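Local coordinates for 3-carboxy-cis,cis-muconate cycloisomerase (Acinetobacter calcoaceticus, PDB 1Q5N), which is a four-chain, mostly helical enzyme of the fumarase/aspartase lyase superfamily, built around long helices that bundle with those of neighbouring subunits, at residues T73-G76 against N80-I83; G167-R172 against A255-L260; K188-V193 against I237-S242; K404-I409 against E427-E432. All blocks are in the same frame, centred on the assembly; numbering follows the deposited sequence.

Interaction 1 of 4, residues T73-G76 against N80-I83; sequences TATG and NIAI
N80, in the short link between helix 68-78 and helix 82-94, sets its backbone against T75 of the first helix. Its N stands 3.7 Å from T75 O, and its carbonyl carbon lies 3.8 Å from T75 CG2. N80 CB leaves the backbone away from this helix, and the amide serves the helix that follows. With CG turned to chi1 75°, OD1 reaches forward and accepts from I83 N at 3.0 Å in a fairly straight bond of 159°, a capping bond over the turn that leads into helix 82-94.

I81 brings the side-chain contact. Its CG1 meets the methyl CG2 of T75 at 3.7 Å, and T75 OG1 comes equally near I81 CA, at 3.7 Å. The T75 rotamer places CG2 anti to the backbone N and leaves OG1 beside that N, where the hydroxyl bonds to L71 O, one turn earlier in the same helix. Beyond this pair, I81 also packs on L26 of helix 23-43 and on Y8 of the second subunit, while T75 touches L7 of that subunit.

A82 packs on S110 and L114 of helix 110-146 and on M30 of helix 23-43, and I83 supplies the capped N-H. The side-chain contact between helix 68-78 and the link is therefore mainly one of carbon: the threonine hydroxyl is satisfied within its own helix and the asparagine amide oxygen caps the next, leaving methyl and methylene groups to fill the buried joint.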
# COMPACT_ATOMS: atom_id res chain seq x y z
N THR A 73 -20.74 -7.92 21.99
CA THR A 73 -21.09 -9.30 21.68
C THR A 73 -22.11 -9.33 20.54
O THR A 73 -21.96 -10.09 19.58
CB THR A 73 -21.71 -10.00 22.95
OG1 THR A 73 -20.75 -9.95 24.01
CG2 THR A 73 -22.10 -11.46 22.68
N ALA A 74 -23.17 -8.52 20.65
CA ALA A 74 -24.22 -8.50 19.63
C ALA A 74 -23.68 -8.06 18.25
O ALA A 74 -24.12 -8.56 17.22
CB ALA A 74 -25.36 -7.58 20.08
N THR A 75 -22.72 -7.12 18.24
CA THR A 75 -22.12 -6.59 17.03
C THR A 75 -21.45 -7.68 16.20
O THR A 75 -21.64 -7.73 14.97
CB THR A 75 -21.10 -5.50 17.37
OG1 THR A 75 -21.80 -4.40 17.98
CG2 THR A 75 -20.42 -4.97 16.13
N GLY A 76 -20.71 -8.58 16.86
CA GLY A 76 -20.05 -9.65 16.14
C GLY A 76 -21.05 -10.53 15.43
O GLY A 76 -20.75 -11.09 14.37
N ASN A 80 -22.66 -5.37 12.29
CA ASN A 80 -22.51 -3.93 12.48
C ASN A 80 -23.09 -3.50 13.82
O ASN A 80 -23.90 -4.21 14.41
CB ASN A 80 -23.09 -3.08 11.32
CG ASN A 80 -24.59 -2.98 11.32
OD1 ASN A 80 -25.23 -2.45 12.25
ND2 ASN A 80 -25.18 -3.48 10.24
N ILE A 81 -22.64 -2.35 14.29
CA ILE A 81 -23.05 -1.83 15.56
C ILE A 81 -24.44 -1.26 15.59
O ILE A 81 -25.09 -1.30 16.63
CB ILE A 81 -22.10 -0.71 15.99
CG1 ILE A 81 -20.68 -1.24 16.01
CG2 ILE A 81 -22.48 -0.19 17.38
CD1 ILE A 81 -19.67 -0.12 16.15
N ALA A 82 -24.90 -0.73 14.47
CA ALA A 82 -26.20 -0.07 14.48
C ALA A 82 -27.37 -0.96 14.87
O ALA A 82 -28.22 -0.54 15.65
CB ALA A 82 -26.48 0.59 13.15
N ILE A 83 -27.40 -2.19 14.36
CA ILE A 83 -28.51 -3.10 14.65
C ILE A 83 -28.76 -3.35 16.15
O ILE A 83 -29.85 -3.12 16.63
CB ILE A 83 -28.33 -4.43 13.83
CG1 ILE A 83 -28.67 -4.17 12.35
CG2 ILE A 83 -29.23 -5.54 14.35
CD1 ILE A 83 -28.25 -5.25 11.41

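Interaction 2 of 4, residues G167-R172 against A255-L260; sequences GHKLAR and ARDWSL
OD2 of D257 faces two lysines: K253, one helical turn earlier, makes a salt bridge to it, and K169 NZ approaches from the other helix at 3.9 Å, a long salt bridge. The K169 chain runs out nearly extended and bends at its last torsion (chi4 -64°), which turns NZ to the OD2 side of the aspartate. There the ammonium is shared with E318 of the third subunit, its stronger partner. The other carboxylate oxygen, D257 OD1, accepts from H317 N of that same subunit.

The two helices, 166-191 and 235-261, belong to the long helical bundle that forms the core of the tetramer in this superfamily. They stand well apart here, with the CA atoms of K169 and D257 9.5 Å from each other, so the gap is spanned by side chains alone.

R172, one turn beyond K169, adds a further positive charge: its NH2 lies 4.9 Å from D257 OD2, too far for contact, and is taken by E233 of the third subunit. The methylene CD of R172 sits 4.0 Å above one face of the H168 ring, toward the rim. H168 NE2 hydrogen-bonds to Q441 OE1, near the start of helix 438-447.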
# COMPACT_ATOMS: atom_id res chain seq x y z
N GLY A 167 15.54 30.39 7.93
CA GLY A 167 14.25 31.01 7.67
C GLY A 167 13.69 30.55 6.34
O GLY A 167 12.47 30.47 6.17
N HIS A 168 14.54 30.27 5.36
CA HIS A 168 13.97 29.80 4.09
C HIS A 168 13.30 28.37 4.25
O HIS A 168 12.23 28.15 3.70
CB HIS A 168 15.03 29.77 3.03
CG HIS A 168 14.48 29.59 1.65
ND1 HIS A 168 15.02 28.72 0.75
CD2 HIS A 168 13.46 30.22 1.01
CE1 HIS A 168 14.37 28.81 -0.40
NE2 HIS A 168 13.42 29.72 -0.27
N LYS A 169 13.92 27.44 4.98
CA LYS A 169 13.28 26.15 5.22
C LYS A 169 11.93 26.38 5.92
O LYS A 169 10.91 25.79 5.55
CB LYS A 169 14.14 25.27 6.15
CG LYS A 169 15.39 24.67 5.57
CD LYS A 169 16.00 23.75 6.60
CE LYS A 169 17.05 22.82 6.00
NZ LYS A 169 16.55 21.84 5.00
N LEU A 170 11.93 27.26 6.93
CA LEU A 170 10.71 27.57 7.68
C LEU A 170 9.62 28.20 6.80
O LEU A 170 8.42 27.87 6.95
CB LEU A 170 11.02 28.47 8.88
CG LEU A 170 11.79 27.71 9.98
CD1 LEU A 170 12.48 28.69 10.96
CD2 LEU A 170 10.81 26.85 10.71
N ALA A 171 10.02 29.06 5.86
CA ALA A 171 9.03 29.67 4.98
C ALA A 171 8.44 28.60 4.05
O ALA A 171 7.23 28.61 3.77
CB ALA A 171 9.67 30.82 4.16
N ARG A 172 9.29 27.68 3.58
CA ARG A 172 8.84 26.60 2.71
C ARG A 172 7.76 25.74 3.47
O ARG A 172 6.71 25.40 2.91
CB ARG A 172 10.04 25.74 2.28
CG ARG A 172 10.85 26.34 1.13
CD ARG A 172 12.27 25.73 1.06
NE ARG A 172 12.25 24.26 1.06
CZ ARG A 172 13.29 23.50 1.40
NH1 ARG A 172 14.43 24.07 1.74
NH2 ARG A 172 13.17 22.17 1.43
N ALA A 255 10.02 16.36 9.91
CA ALA A 255 10.65 15.50 10.92
C ALA A 255 11.92 14.85 10.34
O ALA A 255 12.92 14.63 11.06
CB ALA A 255 9.65 14.38 11.41
N ARG A 256 11.89 14.47 9.06
CA ARG A 256 13.10 13.90 8.46
C ARG A 256 14.21 14.98 8.56
O ARG A 256 15.31 14.68 8.98
CB ARG A 256 12.87 13.52 6.99
CG ARG A 256 14.14 13.16 6.13
CD ARG A 256 15.00 12.01 6.69
NE ARG A 256 14.24 10.83 7.09
CZ ARG A 256 13.65 9.97 6.25
NH1 ARG A 256 13.72 10.16 4.91
NH2 ARG A 256 13.06 8.89 6.73
N ASP A 257 13.89 16.21 8.18
CA ASP A 257 14.86 17.30 8.22
C ASP A 257 15.41 17.67 9.63
O ASP A 257 16.64 17.72 9.81
CB ASP A 257 14.31 18.59 7.55
CG ASP A 257 14.18 18.45 6.05
OD1 ASP A 257 14.69 17.46 5.47
OD2 ASP A 257 13.57 19.32 5.43
N TRP A 258 14.54 17.87 10.62
CA TRP A 258 15.08 18.27 11.89
C TRP A 258 15.84 17.13 12.56
O TRP A 258 16.82 17.38 13.28
CB TRP A 258 14.01 18.94 12.80
CG TRP A 258 13.12 18.01 13.59
CD1 TRP A 258 13.51 17.15 14.55
CD2 TRP A 258 11.68 17.92 13.53
NE1 TRP A 258 12.42 16.52 15.11
CE2 TRP A 258 11.29 16.98 14.51
CE3 TRP A 258 10.70 18.56 12.75
CZ2 TRP A 258 9.93 16.64 14.75
CZ3 TRP A 258 9.34 18.21 12.99
CH2 TRP A 258 8.99 17.26 13.98
N SER A 259 15.47 15.87 12.31
CA SER A 259 16.24 14.80 12.98
C SER A 259 17.60 14.67 12.28
O SER A 259 18.58 14.28 12.90
CB SER A 259 15.47 13.46 12.99
OG SER A 259 15.19 12.97 11.70
N LEU A 260 17.67 14.99 10.99
CA LEU A 260 18.97 14.93 10.31
C LEU A 260 19.84 16.08 10.89
O LEU A 260 21.08 15.95 11.04
CB LEU A 260 18.84 15.13 8.79
CG LEU A 260 18.39 13.90 7.99
CD1 LEU A 260 18.25 14.31 6.53
CD2 LEU A 260 19.40 12.75 8.14

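Interaction 3 of 4, residues K188-V193 against I237-S242; sequences KARVLV and IVEIAS
R190 and E239 both leave their helices with CG anti to the backbone N (chi1 172° and -179°), which sends the two chains toward each other across the gap between helix 166-191 and helix 235-261. These helices are part of the long bundle at the heart of the fumarase/aspartase fold. A bend at chi3 of R190 then turns its guanidinium side-on to the carboxylate, and the two flat groups lie nearly coplanar.

The result is a two-pronged salt bridge, one nitrogen to each oxygen. R190 NE gives to E239 OE1 at 2.9 Å, almost straight at 173°, with OE1 in the guanidinium plane and its syn lone pair used. R190 NH2 gives to E239 OE2 at 2.7 Å in a more bent bond, also from the syn side but out of the carboxylate plane. The paired bonds fix the rotation of both groups. E239 OE1 has another partner in R183 of the third subunit, so the carboxylate links two arginines across the subunit boundary.

Next to the ion pair, V191 points at I240. V191 CG1 is modelled 3.2 Å from I240 CD1, tighter than carbon atoms normally pack, and the valine torsion is not staggered, so the exact placement of these methyls is doubtful. The helix ends here: L192 is the centre of an inverse gamma turn, closed by a weak bond from V193 N to V191 O. At the other helix, S242 OG donates to the backbone oxygen of E239 at 2.6 Å.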
# COMPACT_ATOMS: atom_id res chain seq x y z
N LYS A 188 -14.92 21.10 2.70
CA LYS A 188 -16.03 21.07 3.67
C LYS A 188 -17.45 20.98 3.10
O LYS A 188 -18.23 20.12 3.52
CB LYS A 188 -15.94 22.27 4.60
CG LYS A 188 -14.94 22.12 5.72
CD LYS A 188 -14.66 23.49 6.29
CE LYS A 188 -14.01 23.43 7.63
NZ LYS A 188 -13.53 24.81 7.98
N ALA A 189 -17.80 21.85 2.15
CA ALA A 189 -19.15 21.85 1.58
C ALA A 189 -19.55 20.55 0.89
O ALA A 189 -20.70 20.11 0.98
CB ALA A 189 -19.30 23.01 0.58
N ARG A 190 -18.60 19.95 0.19
CA ARG A 190 -18.82 18.73 -0.56
C ARG A 190 -18.82 17.45 0.28
O ARG A 190 -19.51 16.46 -0.02
CB ARG A 190 -17.72 18.62 -1.63
CG ARG A 190 -17.70 17.30 -2.37
CD ARG A 190 -16.87 17.33 -3.64
NE ARG A 190 -15.48 17.66 -3.32
CZ ARG A 190 -14.90 18.80 -3.67
NH1 ARG A 190 -15.58 19.71 -4.37
NH2 ARG A 190 -13.66 19.04 -3.29
N VAL A 191 -18.10 17.50 1.37
CA VAL A 191 -17.90 16.34 2.18
C VAL A 191 -18.74 16.16 3.48
O VAL A 191 -19.10 15.03 3.87
CB VAL A 191 -16.36 16.36 2.43
CG1 VAL A 191 -16.04 16.12 3.83
CG2 VAL A 191 -15.66 15.49 1.45
N LEU A 192 -19.04 17.27 4.14
CA LEU A 192 -19.78 17.21 5.40
C LEU A 192 -21.26 17.27 5.09
O LEU A 192 -21.89 18.32 5.20
CB LEU A 192 -19.36 18.39 6.28
CG LEU A 192 -17.86 18.38 6.62
CD1 LEU A 192 -17.53 19.56 7.52
CD2 LEU A 192 -17.49 17.04 7.29
N VAL A 193 -21.81 16.13 4.66
CA VAL A 193 -23.20 16.02 4.29
C VAL A 193 -23.81 14.87 5.06
O VAL A 193 -23.10 13.98 5.48
CB VAL A 193 -23.34 15.76 2.79
CG1 VAL A 193 -22.83 16.94 2.02
CG2 VAL A 193 -22.54 14.49 2.40
N ILE A 237 -15.47 10.14 1.62
CA ILE A 237 -14.68 9.57 2.69
C ILE A 237 -13.18 9.59 2.29
O ILE A 237 -12.30 10.02 3.08
CB ILE A 237 -15.09 8.09 2.97
CG1 ILE A 237 -16.56 8.03 3.44
CG2 ILE A 237 -14.17 7.45 4.01
CD1 ILE A 237 -16.87 8.85 4.67
N VAL A 238 -12.91 9.14 1.07
CA VAL A 238 -11.57 9.05 0.57
C VAL A 238 -10.97 10.43 0.50
O VAL A 238 -9.80 10.64 0.87
CB VAL A 238 -11.56 8.41 -0.83
CG1 VAL A 238 -10.14 8.30 -1.38
CG2 VAL A 238 -12.18 7.03 -0.73
N GLU A 239 -11.80 11.40 0.08
CA GLU A 239 -11.32 12.76 -0.08
C GLU A 239 -10.81 13.33 1.23
O GLU A 239 -9.74 13.98 1.26
CB GLU A 239 -12.40 13.63 -0.71
CG GLU A 239 -11.98 15.08 -0.94
CD GLU A 239 -12.92 15.86 -1.83
OE1 GLU A 239 -14.14 15.63 -1.83
OE2 GLU A 239 -12.44 16.73 -2.55
N ILE A 240 -11.56 13.08 2.31
CA ILE A 240 -11.14 13.55 3.62
C ILE A 240 -9.79 12.87 3.99
O ILE A 240 -8.85 13.54 4.44
CB ILE A 240 -12.20 13.23 4.69
CG1 ILE A 240 -13.44 14.12 4.48
CG2 ILE A 240 -11.67 13.52 6.12
CD1 ILE A 240 -14.65 13.61 5.31
N ALA A 241 -9.69 11.55 3.79
CA ALA A 241 -8.44 10.82 4.10
C ALA A 241 -7.28 11.36 3.25
O ALA A 241 -6.18 11.53 3.76
CB ALA A 241 -8.58 9.25 3.85
N SER A 242 -7.54 11.65 1.98
CA SER A 242 -6.46 12.13 1.10
C SER A 242 -5.81 13.45 1.57
O SER A 242 -4.62 13.65 1.42
CB SER A 242 -6.96 12.29 -0.36
OG SER A 242 -7.85 13.38 -0.49

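Interaction 4 of 4, residues K404-I409 against E427-E432; sequences KHLKDI and EIFKPE
F429 lays one face of its ring against K407, whose CB stands 3.8 Å from the ring centroid and almost on the ring normal, a CH-pi contact. The lysine chain starts with CG anti to the backbone N (chi1 -170°), and this carries CG and CD back over the phenyl root, CG lying 3.9 Å from F429 CD1. A later bend takes NZ away to a salt bridge with D426.

H405 meets the same ring obliquely. The two aromatic planes are inclined at 56° with centroids 5.9 Å apart, and the CE1 edge of the imidazole points to F429 CD2 at 3.9 Å. L406 crosses the phenylalanine at about a right angle, its CG 4.1 Å from CZ. V375 of helix 372-383 and M371 add to the setting of the ring.

H405 is the N-cap of helix 406-410 in this C-terminal region: its ND1 accepts from K407 N at 2.9 Å, nearly in the imidazole plane, with an angle of 163° at the hydrogen. That bond fixes the rotation of the imidazole beside F429. Because ND1 acts as an acceptor, the histidine is probably neutral with its proton on NE2, and the contact of its CE1 with the phenylalanine is then probably one of carbon with carbon rather than of charge.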
# COMPACT_ATOMS: atom_id res chain seq x y z
N LYS A 404 44.45 23.76 1.81
CA LYS A 404 44.33 25.12 2.33
C LYS A 404 42.93 25.56 2.00
O LYS A 404 42.28 24.96 1.16
CB LYS A 404 45.27 26.09 1.60
CG LYS A 404 46.74 25.92 1.89
CD LYS A 404 47.25 27.13 2.67
CE LYS A 404 48.77 27.11 2.84
NZ LYS A 404 49.20 26.09 3.90
N HIS A 405 42.49 26.65 2.63
CA HIS A 405 41.18 27.21 2.34
C HIS A 405 41.25 27.80 0.91
O HIS A 405 42.26 28.38 0.50
CB HIS A 405 40.86 28.30 3.37
CG HIS A 405 39.43 28.78 3.36
ND1 HIS A 405 38.92 29.60 2.37
CD2 HIS A 405 38.40 28.55 4.22
CE1 HIS A 405 37.64 29.84 2.61
NE2 HIS A 405 37.30 29.22 3.73
N LEU A 406 40.18 27.63 0.14
CA LEU A 406 40.18 28.18 -1.20
C LEU A 406 40.48 29.69 -1.21
O LEU A 406 41.03 30.19 -2.18
CB LEU A 406 38.83 27.91 -1.90
CG LEU A 406 38.73 28.38 -3.36
CD1 LEU A 406 39.72 27.61 -4.29
CD2 LEU A 406 37.32 28.20 -3.83
N LYS A 407 40.09 30.42 -0.15
CA LYS A 407 40.34 31.88 -0.14
C LYS A 407 41.87 32.13 -0.15
O LYS A 407 42.35 32.97 -0.89
CB LYS A 407 39.69 32.59 1.08
CG LYS A 407 39.74 34.13 0.99
CD LYS A 407 38.90 34.86 2.07
CE LYS A 407 39.62 35.03 3.42
NZ LYS A 407 38.66 35.48 4.49
N ASP A 408 42.62 31.37 0.64
CA ASP A 408 44.06 31.50 0.68
C ASP A 408 44.68 31.30 -0.68
O ASP A 408 45.59 32.04 -1.04
CB ASP A 408 44.66 30.50 1.65
CG ASP A 408 44.16 30.74 3.07
OD1 ASP A 408 43.71 31.91 3.35
OD2 ASP A 408 44.23 29.78 3.90
N ILE A 409 44.16 30.36 -1.47
CA ILE A 409 44.73 30.11 -2.78
C ILE A 409 44.32 31.17 -3.80
O ILE A 409 45.13 31.71 -4.54
CB ILE A 409 44.31 28.72 -3.32
CG1 ILE A 409 44.82 27.63 -2.41
CG2 ILE A 409 44.73 28.56 -4.77
CD1 ILE A 409 46.28 27.69 -2.09
N GLU A 427 34.55 39.69 1.16
CA GLU A 427 33.12 39.83 0.96
C GLU A 427 32.59 38.77 0.01
O GLU A 427 31.53 38.19 0.23
CB GLU A 427 32.77 41.23 0.44
CG GLU A 427 32.91 42.32 1.50
CD GLU A 427 31.91 42.18 2.66
OE1 GLU A 427 32.12 41.36 3.61
OE2 GLU A 427 30.89 42.91 2.63
N ILE A 428 33.33 38.53 -1.06
CA ILE A 428 32.96 37.52 -2.02
C ILE A 428 32.87 36.13 -1.33
O ILE A 428 32.02 35.33 -1.65
CB ILE A 428 33.96 37.56 -3.20
CG1 ILE A 428 33.48 38.65 -4.17
CG2 ILE A 428 34.02 36.21 -3.93
CD1 ILE A 428 34.61 39.35 -4.91
N PHE A 429 33.71 35.87 -0.34
CA PHE A 429 33.68 34.59 0.35
C PHE A 429 32.69 34.43 1.52
O PHE A 429 32.67 33.37 2.14
CB PHE A 429 35.09 34.20 0.84
CG PHE A 429 35.90 33.45 -0.19
CD1 PHE A 429 36.52 34.13 -1.24
CD2 PHE A 429 36.00 32.05 -0.14
CE1 PHE A 429 37.22 33.43 -2.23
CE2 PHE A 429 36.69 31.34 -1.12
CZ PHE A 429 37.30 32.02 -2.17
N LYS A 430 31.89 35.45 1.83
CA LYS A 430 30.91 35.34 2.92
C LYS A 430 29.66 34.64 2.39
O LYS A 430 29.12 35.03 1.36
CB LYS A 430 30.52 36.72 3.47
CG LYS A 430 31.72 37.51 3.98
CD LYS A 430 31.40 38.66 4.97
CE LYS A 430 32.73 39.16 5.60
NZ LYS A 430 32.64 39.80 6.96
N PRO A 431 29.20 33.60 3.10
CA PRO A 431 28.01 32.78 2.76
C PRO A 431 26.80 33.66 2.43
O PRO A 431 26.06 33.39 1.49
CB PRO A 431 27.76 31.95 4.00
CG PRO A 431 29.10 31.85 4.66
CD PRO A 431 29.77 33.21 4.41
N GLU A 432 26.64 34.74 3.22
CA GLU A 432 25.56 35.73 3.05
C GLU A 432 25.59 36.42 1.72
O GLU A 432 24.58 36.96 1.27
CB GLU A 432 25.65 36.87 4.07
CG GLU A 432 25.60 36.43 5.49
CD GLU A 432 26.98 36.24 6.11
OE1 GLU A 432 27.91 35.73 5.44
OE2 GLU A 432 27.09 36.61 7.31

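In the fold
Interactions 2 and 3 join the same two helices, 166-191 and 235-261, with centres 30 Å apart, and both touch the third subunit. Interaction 3 is a direct arginine-glutamate pair with valine and isoleucine beside it, whereas interaction 2 spans a wider gap by one long lysine-aspartate bridge. Both of these buried contacts are charged, and glutamates or arginines of the third subunit join in; interaction 1, just as buried, is not. Interactions 1 and 4 lie toward opposite ends of the chain, centres about 73 Å apart, and work mainly through carbon, each beside a side-chain cap of a helix start. Interaction 1 meets the second subunit; interaction 4 is partly buried, without another chain on its segments.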